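Local coordinates for PelA (Pseudomonas aeruginosa, PDB 5TCB), which probably hydrolyses glycosidic bonds in a polysaccharide through the glycoside hydrolase domain described here, and as a whole protein is probably also a deacetylase, at residues 27-32 with 258-263; 43-48 with 67-72; 130-135 with 169-174. One frame throughout, in Å; residues are numbered along the deposited sequence.

Interaction 1 of 3, residues 27-32 with 258-263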
loop_
_atom_site.group_PDB
_atom_site.type_symbol
_atom_site.label_atom_id
_atom_site.label_comp_id
_atom_site.label_asym_id
_atom_site.label_seq_id
_atom_site.Cartn_x
_atom_site.Cartn_y
_atom_site.Cartn_z
ATOM N N VAL A 27 -2.544 -2.655 12.788
ATOM C CA VAL A 27 -1.761 -2.833 11.572
ATOM C C VAL A 27 -0.401 -2.178 11.766
ATOM O O VAL A 27 -0.283 -1.130 12.416
ATOM C CB VAL A 27 -2.514 -2.271 10.338
ATOM C CG1 VAL A 27 -2.741 -0.755 10.437
ATOM C CG2 VAL A 27 -1.809 -2.637 9.079
ATOM N N ALA A 28 0.622 -2.826 11.213
ATOM C CA ALA A 28 1.958 -2.264 11.097
ATOM C C ALA A 28 2.473 -2.432 9.674
ATOM O O ALA A 28 2.082 -3.353 8.947
ATOM C CB ALA A 28 2.930 -2.917 12.109
ATOM N N PHE A 29 3.377 -1.521 9.288
ATOM C CA PHE A 29 4.080 -1.555 8.011
ATOM C C PHE A 29 5.565 -1.483 8.296
ATOM O O PHE A 29 5.998 -0.620 9.071
ATOM C CB PHE A 29 3.716 -0.349 7.128
ATOM C CG PHE A 29 2.312 -0.355 6.565
ATOM C CD1 PHE A 29 1.223 -0.083 7.382
ATOM C CD2 PHE A 29 2.090 -0.604 5.210
ATOM C CE1 PHE A 29 -0.066 -0.076 6.882
ATOM C CE2 PHE A 29 0.798 -0.597 4.692
ATOM C CZ PHE A 29 -0.278 -0.349 5.536
ATOM N N TRP A 30 6.342 -2.372 7.665
ATOM C CA TRP A 30 7.792 -2.397 7.854
ATOM C C TRP A 30 8.421 -2.725 6.513
ATOM O O TRP A 30 8.249 -3.836 6.012
ATOM C CB TRP A 30 8.210 -3.416 8.918
ATOM C CG TRP A 30 9.682 -3.360 9.187
ATOM C CD1 TRP A 30 10.683 -3.902 8.401
ATOM C CD2 TRP A 30 10.350 -2.705 10.277
ATOM N NE1 TRP A 30 11.899 -3.629 8.944
ATOM C CE2 TRP A 30 11.739 -2.903 10.099
ATOM C CE3 TRP A 30 9.915 -1.989 11.393
ATOM C CZ2 TRP A 30 12.677 -2.385 10.969
ATOM C CZ3 TRP A 30 10.842 -1.497 12.275
ATOM C CH2 TRP A 30 12.221 -1.689 12.069
ATOM N N TYR A 31 9.132 -1.770 5.922
ATOM C CA TYR A 31 9.686 -1.962 4.587
ATOM C C TYR A 31 11.195 -2.123 4.593
ATOM O O TYR A 31 11.814 -2.262 3.516
ATOM C CB TYR A 31 9.310 -0.769 3.706
ATOM C CG TYR A 31 7.839 -0.650 3.345
ATOM C CD1 TYR A 31 6.964 -1.711 3.481
ATOM C CD2 TYR A 31 7.341 0.530 2.836
ATOM C CE1 TYR A 31 5.650 -1.591 3.127
ATOM C CE2 TYR A 31 6.005 0.652 2.479
ATOM C CZ TYR A 31 5.184 -0.413 2.615
ATOM O OH TYR A 31 3.858 -0.308 2.270
ATOM N N ALA A 32 11.820 -2.031 5.751
ATOM C CA ALA A 32 13.261 -2.007 5.877
ATOM C C ALA A 32 13.823 -3.407 6.117
ATOM O O ALA A 32 13.095 -4.375 6.359
ATOM C CB ALA A 32 13.669 -1.070 7.017
ATOM N N VAL A 258 -8.415 2.294 11.367
ATOM C CA VAL A 258 -7.407 1.446 12.001
ATOM C C VAL A 258 -6.057 2.072 11.675
ATOM O O VAL A 258 -5.650 2.043 10.503
ATOM C CB VAL A 258 -7.481 0.003 11.504
ATOM C CG1 VAL A 258 -6.467 -0.876 12.250
ATOM C CG2 VAL A 258 -8.878 -0.547 11.720
ATOM N N PRO A 259 -5.369 2.690 12.634
ATOM C CA PRO A 259 -4.204 3.508 12.290
ATOM C C PRO A 259 -2.861 2.817 12.420
ATOM O O PRO A 259 -2.702 1.882 13.201
ATOM C CB PRO A 259 -4.293 4.640 13.302
ATOM C CG PRO A 259 -4.802 3.945 14.532
ATOM C CD PRO A 259 -5.774 2.891 14.044
ATOM N N PHE A 260 -1.880 3.331 11.683
ATOM C CA PHE A 260 -0.474 3.103 11.968
ATOM C C PHE A 260 0.222 4.429 11.800
ATOM O O PHE A 260 0.115 5.046 10.737
ATOM C CB PHE A 260 0.138 2.066 11.042
ATOM C CG PHE A 260 1.569 1.678 11.391
ATOM C CD1 PHE A 260 1.875 1.110 12.622
ATOM C CD2 PHE A 260 2.584 1.814 10.445
ATOM C CE1 PHE A 260 3.174 0.724 12.940
ATOM C CE2 PHE A 260 3.881 1.426 10.755
ATOM C CZ PHE A 260 4.186 0.863 11.980
ATOM N N VAL A 261 0.896 4.879 12.846
ATOM C CA VAL A 261 1.540 6.184 12.851
ATOM C C VAL A 261 3.035 5.937 12.924
ATOM O O VAL A 261 3.544 5.437 13.935
ATOM C CB VAL A 261 1.051 7.054 14.009
ATOM C CG1 VAL A 261 1.625 8.464 13.870
ATOM C CG2 VAL A 261 -0.498 7.049 14.074
ATOM N N SER A 262 3.746 6.262 11.852
ATOM C CA SER A 262 5.135 5.829 11.739
ATOM C C SER A 262 5.930 6.879 10.963
ATOM O O SER A 262 5.529 8.041 10.880
ATOM C CB SER A 262 5.178 4.428 11.107
ATOM O OG SER A 262 6.465 3.873 11.226
ATOM N N THR A 263 7.075 6.485 10.444
ATOM C CA THR A 263 7.980 7.318 9.659
ATOM C C THR A 263 7.827 7.009 8.182
ATOM O O THR A 263 7.427 5.901 7.805
ATOM C CB THR A 263 9.435 7.051 10.062
ATOM O OG1 THR A 263 9.735 5.674 9.803
ATOM C CG2 THR A 263 9.667 7.371 11.535
HETATM O O HOH W 1 7.348 1.537 10.132
#
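Phe29 O and Ser262 OG are joined through water 1. The water donates to Phe29 O at 2.8 Å and accepts from Ser262 OG at 2.7 Å. No direct hydrogen bond links the two strands. They run in the same general direction, but their axes stay 6.4 Å apart at closest and diverge by 35°. This is the seam of a (beta/alpha)8 barrel, where the first strand meets the last, and here it is filled by a side chain.

That side chain is Phe260. With CG anti to the backbone N (chi1 -174°), its ring is laid against the backbone of 27-29. Ala28 CA sits over the centre of one ring face, a CH-pi contact of 3.7 Å to the centroid. Phe29 N lies over the same face nearer the rim, 3.3 Å from Phe260 CE2. Water 1 meets the ring edge in its plane. Val27 O approaches obliquely, 3.1 Å from Phe260 CD1. This carbonyl is buried and has no polar partner in the model. Ala28 CB touches Phe260 CE1, and Phe260 CD2 meets the edge of the Phe29 ring, 3.9 Å from Phe29 CD1. At the start of the strands, Val27 CG1 packs on Val258 CG1 at 4.1 Å.

Ser272 OG bonds to both Val27 N and Pro259 O, so a later loop stitches the seam at this end. On its other edge, strand 27-30 is hydrogen-bonded to strand 45-48. Phe29 also reaches Ile234 of strand 231-236 and turns edge-to-face with Phe133, while Pro259 and Val261 pack outward on helix 242-254.

Interaction 2 of 3, residues 43-48 with 67-72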
loop_
_atom_site.group_PDB
_atom_site.type_symbol
_atom_site.label_atom_id
_atom_site.label_comp_id
_atom_site.label_asym_id
_atom_site.label_seq_id
_atom_site.Cartn_x
_atom_site.Cartn_y
_atom_site.Cartn_z
ATOM N N PHE A 43 0.931 -7.270 16.060
ATOM C CA PHE A 43 -0.046 -6.543 15.253
ATOM C C PHE A 43 -0.884 -7.558 14.483
ATOM O O PHE A 43 -0.409 -8.634 14.128
ATOM C CB PHE A 43 0.645 -5.575 14.271
ATOM C CG PHE A 43 1.371 -4.432 14.934
ATOM C CD1 PHE A 43 2.668 -4.602 15.411
ATOM C CD2 PHE A 43 0.786 -3.183 15.027
ATOM C CE1 PHE A 43 3.351 -3.548 15.987
ATOM C CE2 PHE A 43 1.465 -2.121 15.614
ATOM C CZ PHE A 43 2.764 -2.322 16.093
ATOM N N ASP A 44 -2.158 -7.214 14.251
ATOM C CA ASP A 44 -3.085 -8.136 13.589
ATOM C C ASP A 44 -2.688 -8.353 12.128
ATOM O O ASP A 44 -2.556 -9.490 11.660
ATOM C CB ASP A 44 -4.498 -7.576 13.734
ATOM C CG ASP A 44 -5.590 -8.535 13.289
ATOM O OD1 ASP A 44 -5.356 -9.764 13.237
ATOM O OD2 ASP A 44 -6.725 -8.071 13.073
ATOM N N TRP A 45 -2.515 -7.269 11.384
ATOM C CA TRP A 45 -2.000 -7.303 10.019
ATOM C C TRP A 45 -0.637 -6.630 9.990
ATOM O O TRP A 45 -0.442 -5.575 10.631
ATOM C CB TRP A 45 -2.936 -6.565 9.046
ATOM C CG TRP A 45 -4.228 -7.221 8.703
ATOM C CD1 TRP A 45 -4.832 -8.276 9.315
ATOM C CD2 TRP A 45 -5.099 -6.834 7.628
ATOM N NE1 TRP A 45 -6.022 -8.568 8.692
ATOM C CE2 TRP A 45 -6.191 -7.697 7.637
ATOM C CE3 TRP A 45 -5.022 -5.847 6.634
ATOM C CZ2 TRP A 45 -7.233 -7.595 6.706
ATOM C CZ3 TRP A 45 -6.038 -5.750 5.723
ATOM C CH2 TRP A 45 -7.120 -6.620 5.749
ATOM N N VAL A 46 0.301 -7.245 9.277
ATOM C CA VAL A 46 1.641 -6.692 9.105
ATOM C C VAL A 46 1.968 -6.690 7.617
ATOM O O VAL A 46 1.907 -7.736 6.969
ATOM C CB VAL A 46 2.702 -7.471 9.894
ATOM C CG1 VAL A 46 4.048 -6.802 9.749
ATOM C CG2 VAL A 46 2.335 -7.525 11.354
ATOM N N VAL A 47 2.322 -5.519 7.092
ATOM C CA VAL A 47 2.740 -5.356 5.706
ATOM C C VAL A 47 4.251 -5.203 5.660
ATOM O O VAL A 47 4.820 -4.352 6.349
ATOM C CB VAL A 47 2.054 -4.141 5.077
ATOM C CG1 VAL A 47 2.492 -4.012 3.605
ATOM C CG2 VAL A 47 0.532 -4.227 5.186
ATOM N N LEU A 48 4.902 -6.027 4.849
ATOM C CA LEU A 48 6.348 -6.144 4.812
ATOM C C LEU A 48 6.868 -6.029 3.388
ATOM O O LEU A 48 6.187 -6.394 2.423
ATOM C CB LEU A 48 6.806 -7.491 5.357
ATOM C CG LEU A 48 6.283 -7.756 6.761
ATOM C CD1 LEU A 48 5.737 -9.149 6.861
ATOM C CD2 LEU A 48 7.372 -7.494 7.746
ATOM N N THR A 67 -1.276 -11.692 10.447
ATOM C CA THR A 67 -1.612 -11.893 9.041
ATOM C C THR A 67 -0.610 -11.113 8.202
ATOM O O THR A 67 -0.670 -9.874 8.177
ATOM C CB THR A 67 -3.048 -11.431 8.754
ATOM O OG1 THR A 67 -3.969 -12.193 9.537
ATOM C CG2 THR A 67 -3.452 -11.656 7.321
ATOM N N PRO A 68 0.347 -11.775 7.561
ATOM C CA PRO A 68 1.397 -11.048 6.846
ATOM C C PRO A 68 1.044 -10.784 5.396
ATOM O O PRO A 68 0.581 -11.667 4.672
ATOM C CB PRO A 68 2.599 -11.984 6.972
ATOM C CG PRO A 68 2.001 -13.346 6.949
ATOM C CD PRO A 68 0.685 -13.201 7.717
ATOM N N PHE A 69 1.280 -9.540 5.002
ATOM C CA PHE A 69 1.062 -9.040 3.640
ATOM C C PHE A 69 2.395 -8.644 3.025
ATOM O O PHE A 69 3.243 -8.053 3.699
ATOM C CB PHE A 69 0.169 -7.795 3.628
ATOM C CG PHE A 69 -1.254 -8.042 4.023
ATOM C CD1 PHE A 69 -1.580 -8.277 5.337
ATOM C CD2 PHE A 69 -2.277 -8.032 3.072
ATOM C CE1 PHE A 69 -2.911 -8.506 5.701
ATOM C CE2 PHE A 69 -3.566 -8.233 3.410
ATOM C CZ PHE A 69 -3.905 -8.486 4.734
ATOM N N ALA A 70 2.568 -8.930 1.733
ATOM C CA ALA A 70 3.745 -8.498 0.991
ATOM C C ALA A 70 3.430 -7.246 0.168
ATOM O O ALA A 70 2.387 -7.171 -0.504
ATOM C CB ALA A 70 4.244 -9.606 0.070
ATOM N N TYR A 71 4.336 -6.269 0.251
ATOM C CA TYR A 71 4.273 -5.074 -0.587
ATOM C C TYR A 71 4.348 -5.427 -2.060
ATOM O O TYR A 71 5.221 -6.177 -2.498
ATOM C CB TYR A 71 5.401 -4.131 -0.197
ATOM C CG TYR A 71 5.430 -2.856 -0.994
ATOM C CD1 TYR A 71 6.187 -2.771 -2.145
ATOM C CD2 TYR A 71 4.697 -1.768 -0.605
ATOM C CE1 TYR A 71 6.209 -1.605 -2.900
ATOM C CE2 TYR A 71 4.726 -0.584 -1.358
ATOM C CZ TYR A 71 5.482 -0.536 -2.492
ATOM O OH TYR A 71 5.524 0.605 -3.282
ATOM N N LEU A 72 3.472 -4.805 -2.850
ATOM C CA LEU A 72 3.560 -4.943 -4.302
ATOM C C LEU A 72 3.125 -3.636 -4.947
ATOM O O LEU A 72 1.946 -3.253 -4.879
ATOM C CB LEU A 72 2.685 -6.083 -4.812
ATOM C CG LEU A 72 2.783 -6.373 -6.319
ATOM C CD1 LEU A 72 4.171 -6.837 -6.719
ATOM C CD2 LEU A 72 1.766 -7.390 -6.769
HETATM O O HOH W 2 -4.239 -12.063 12.261
#
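Trp45 and Phe69 meet through the indole face. Phe69 CE1 comes within 3.4 Å of Trp45 CD2, and Phe69 CZ lies over the same face toward the rim. The two planes make 40°, so the pair is oblique. Phe69 CG stands beside its own backbone N (chi1 -68°), which tips the ring back toward Trp45. Val46 O lies in the plane of the Phe69 ring, at its edge. Thr67 runs alongside Trp45, with its CB 3.7 Å from Trp45 CD1. Further on, Val47 CG2 packs on Phe69 CB at 3.9 Å.

The backbones beneath are parallel strands of a beta-alpha-beta unit, joined by helix 55-63, in the (beta/alpha)8 barrel. Five bonds fix their register. The shortest runs from Phe69 N to Val46 O, at 2.7 Å and nearly straight (168°). The ladder goes from Thr67 N on Asp44 O to Tyr71 N on Leu48 O. Leu48 CD1 and Pro68 CB touch at 4.2 Å on the opposite sheet face, where helix 55-63 covers both residues.

At the start of the strands, water 2 bridges Asp44 OD1 and Thr67 OG1. Asp44 OD2 is held by Ser25 N. Phe172 turns edge-to-face with Trp45 from across the barrel.

Interaction 3 of 3, residues 130-135 with 169-174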
loop_
_atom_site.group_PDB
_atom_site.type_symbol
_atom_site.label_atom_id
_atom_site.label_comp_id
_atom_site.label_asym_id
_atom_site.label_seq_id
_atom_site.Cartn_x
_atom_site.Cartn_y
_atom_site.Cartn_z
ATOM N N ALA A 130 -0.255 -14.047 3.380
ATOM C CA ALA A 130 -1.710 -14.107 3.415
ATOM C C ALA A 130 -2.372 -13.086 2.515
ATOM O O ALA A 130 -3.594 -13.136 2.320
ATOM C CB ALA A 130 -2.188 -13.908 4.842
ATOM N N GLY A 131 -1.606 -12.146 1.990
ATOM C CA GLY A 131 -2.173 -11.102 1.167
ATOM C C GLY A 131 -1.083 -10.229 0.592
ATOM O O GLY A 131 0.116 -10.411 0.854
ATOM N N LEU A 132 -1.547 -9.253 -0.206
ATOM C CA LEU A 132 -0.696 -8.277 -0.853
ATOM C C LEU A 132 -1.174 -6.882 -0.497
ATOM O O LEU A 132 -2.380 -6.631 -0.447
ATOM C CB LEU A 132 -0.759 -8.397 -2.361
ATOM C CG LEU A 132 -0.406 -9.756 -2.959
ATOM C CD1 LEU A 132 -0.703 -9.802 -4.466
ATOM C CD2 LEU A 132 1.026 -10.100 -2.692
ATOM N N PHE A 133 -0.220 -5.992 -0.245
ATOM C CA PHE A 133 -0.502 -4.570 -0.108
ATOM C C PHE A 133 -0.212 -3.940 -1.458
ATOM O O PHE A 133 0.940 -3.915 -1.899
ATOM C CB PHE A 133 0.311 -3.916 0.996
ATOM C CG PHE A 133 -0.009 -2.444 1.164
ATOM C CD1 PHE A 133 -1.202 -2.056 1.720
ATOM C CD2 PHE A 133 0.870 -1.469 0.758
ATOM C CE1 PHE A 133 -1.519 -0.726 1.874
ATOM C CE2 PHE A 133 0.539 -0.116 0.897
ATOM C CZ PHE A 133 -0.650 0.229 1.477
ATOM N N LEU A 134 -1.250 -3.484 -2.115
ATOM C CA LEU A 134 -1.159 -3.001 -3.497
ATOM C C LEU A 134 -0.973 -1.489 -3.525
ATOM O O LEU A 134 -1.901 -0.723 -3.231
ATOM C CB LEU A 134 -2.394 -3.428 -4.288
ATOM C CG LEU A 134 -2.671 -4.938 -4.289
ATOM C CD1 LEU A 134 -3.928 -5.217 -5.115
ATOM C CD2 LEU A 134 -1.483 -5.722 -4.827
ATOM N N ASP A 135 0.226 -1.063 -3.910
ATOM C CA ASP A 135 0.589 0.339 -3.938
ATOM C C ASP A 135 0.509 0.881 -5.365
ATOM O O ASP A 135 0.311 0.149 -6.348
ATOM C CB ASP A 135 2.002 0.503 -3.364
ATOM C CG ASP A 135 2.330 1.910 -2.909
ATOM O OD1 ASP A 135 1.426 2.757 -2.727
ATOM O OD2 ASP A 135 3.540 2.168 -2.708
ATOM N N LEU A 169 -5.038 -14.792 -1.623
ATOM C CA LEU A 169 -4.367 -13.572 -1.195
ATOM C C LEU A 169 -5.396 -12.491 -0.908
ATOM O O LEU A 169 -6.100 -12.026 -1.819
ATOM C CB LEU A 169 -3.376 -13.098 -2.259
ATOM C CG LEU A 169 -2.200 -14.021 -2.512
ATOM C CD1 LEU A 169 -1.355 -13.456 -3.623
ATOM C CD2 LEU A 169 -1.368 -14.137 -1.232
ATOM N N LYS A 170 -5.456 -12.045 0.343
ATOM C CA LYS A 170 -6.240 -10.846 0.637
ATOM C C LYS A 170 -5.577 -9.654 -0.016
ATOM O O LYS A 170 -4.358 -9.504 0.063
ATOM C CB LYS A 170 -6.334 -10.608 2.144
ATOM C CG LYS A 170 -7.126 -11.643 2.884
ATOM C CD LYS A 170 -7.231 -11.295 4.356
ATOM C CE LYS A 170 -8.035 -12.322 5.109
ATOM N NZ LYS A 170 -9.470 -12.112 4.891
ATOM N N LEU A 171 -6.377 -8.807 -0.669
ATOM C CA LEU A 171 -5.860 -7.625 -1.353
ATOM C C LEU A 171 -6.163 -6.378 -0.515
ATOM O O LEU A 171 -7.319 -6.013 -0.299
ATOM C CB LEU A 171 -6.431 -7.515 -2.767
ATOM C CG LEU A 171 -6.190 -8.733 -3.671
ATOM C CD1 LEU A 171 -6.739 -8.468 -5.054
ATOM C CD2 LEU A 171 -4.713 -9.139 -3.728
ATOM N N PHE A 172 -5.099 -5.747 -0.044
ATOM C CA PHE A 172 -5.134 -4.593 0.836
ATOM C C PHE A 172 -4.711 -3.430 -0.056
ATOM O O PHE A 172 -3.538 -3.299 -0.423
ATOM C CB PHE A 172 -4.201 -4.865 2.021
ATOM C CG PHE A 172 -4.112 -3.790 3.066
ATOM C CD1 PHE A 172 -4.918 -2.673 3.080
ATOM C CD2 PHE A 172 -3.180 -3.961 4.073
ATOM C CE1 PHE A 172 -4.762 -1.715 4.081
ATOM C CE2 PHE A 172 -3.016 -3.023 5.086
ATOM C CZ PHE A 172 -3.809 -1.895 5.095
ATOM N N PHE A 173 -5.691 -2.640 -0.487
ATOM C CA PHE A 173 -5.433 -1.576 -1.456
ATOM C C PHE A 173 -4.861 -0.346 -0.749
ATOM O O PHE A 173 -5.356 0.044 0.315
ATOM C CB PHE A 173 -6.720 -1.119 -2.141
ATOM C CG PHE A 173 -7.251 -2.002 -3.238
ATOM C CD1 PHE A 173 -7.006 -3.354 -3.289
ATOM C CD2 PHE A 173 -8.041 -1.434 -4.231
ATOM C CE1 PHE A 173 -7.553 -4.131 -4.316
ATOM C CE2 PHE A 173 -8.585 -2.195 -5.225
ATOM C CZ PHE A 173 -8.347 -3.542 -5.271
ATOM N N ASN A 174 -3.866 0.292 -1.357
ATOM C CA ASN A 174 -3.513 1.687 -1.035
ATOM C C ASN A 174 -4.354 2.587 -1.927
ATOM O O ASN A 174 -4.098 2.713 -3.124
ATOM C CB ASN A 174 -2.027 1.958 -1.205
ATOM C CG ASN A 174 -1.601 3.266 -0.543
ATOM O OD1 ASN A 174 -2.429 3.921 0.107
ATOM N ND2 ASN A 174 -0.339 3.643 -0.676
#
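Strands 131-135 and 170-174 run parallel, 18° apart, with five backbone hydrogen bonds from Lys170 N on Ala130 O to Asn174 N on Leu134 O. They are the two strands of a beta-alpha-beta unit in the (beta/alpha)8 barrel, linked by helix 145-165. The backbones come close at the start, where Gly131 CA lies 2.9 Å from Lys170 O. Lys170 O also accepts Leu132 N.

Phe133 and Phe172 carry the barrel-interior side. They form a T-shaped pair, with planes at 78°. The edge of Phe133 points at the face of Phe172, and Phe133 CD1 stands 3.6 Å from Phe172 CD2. Both side chains have CG anti to the backbone N (chi1 -178° for Phe133). The far end of the Phe133 ring then reaches forward along the strand, and its CZ touches Asn174 CB at 3.5 Å.

Leucines and Phe173 fill the other face. Leu132 CD1 meets Leu169 CD1 at 3.8 Å, and the Leu132 side chain runs side by side with that of Leu171. Leu134 CD1 packs on Phe173 CE1 at 3.9 Å. Helix 145-165 lies over this layer, with Leu159 against Leu134 and Phe173, and Leu162 against Leu132.

Polar groups take over at the C-terminal ends of the strands, the end at which barrels of this kind hold their active sites. Asp135 and Asn174 lie alongside each other. Asp135 OD2 is bonded to Tyr71 OH, and Asn174 ND2 also reaches Glu193 OE2. Asn174 ND2 donates to Asp135 OD1 at 2.8 Å, meeting it from above the carboxylate plane.

From the N terminus, the chain enters the barrel at strand 27-30, whose partner in interaction 1 comes only at 258-263. That contact closes a loop of 225 residues and, with it, the ring of eight strands. Interactions 2 and 3 both nest inside this loop. They follow one another in series, each closing around the single helix of its beta-alpha-beta unit, and none of the three cross. Strand 45-48 is the sheet neighbour of 27-30, and Trp30 N lies 2.8 Å from Val47 O. Strand 67-73 adjoins 131-135, where Pro68 O meets Ala130 N. Inside the barrel, Val47 packs on Phe133, and Val27 reaches Phe172.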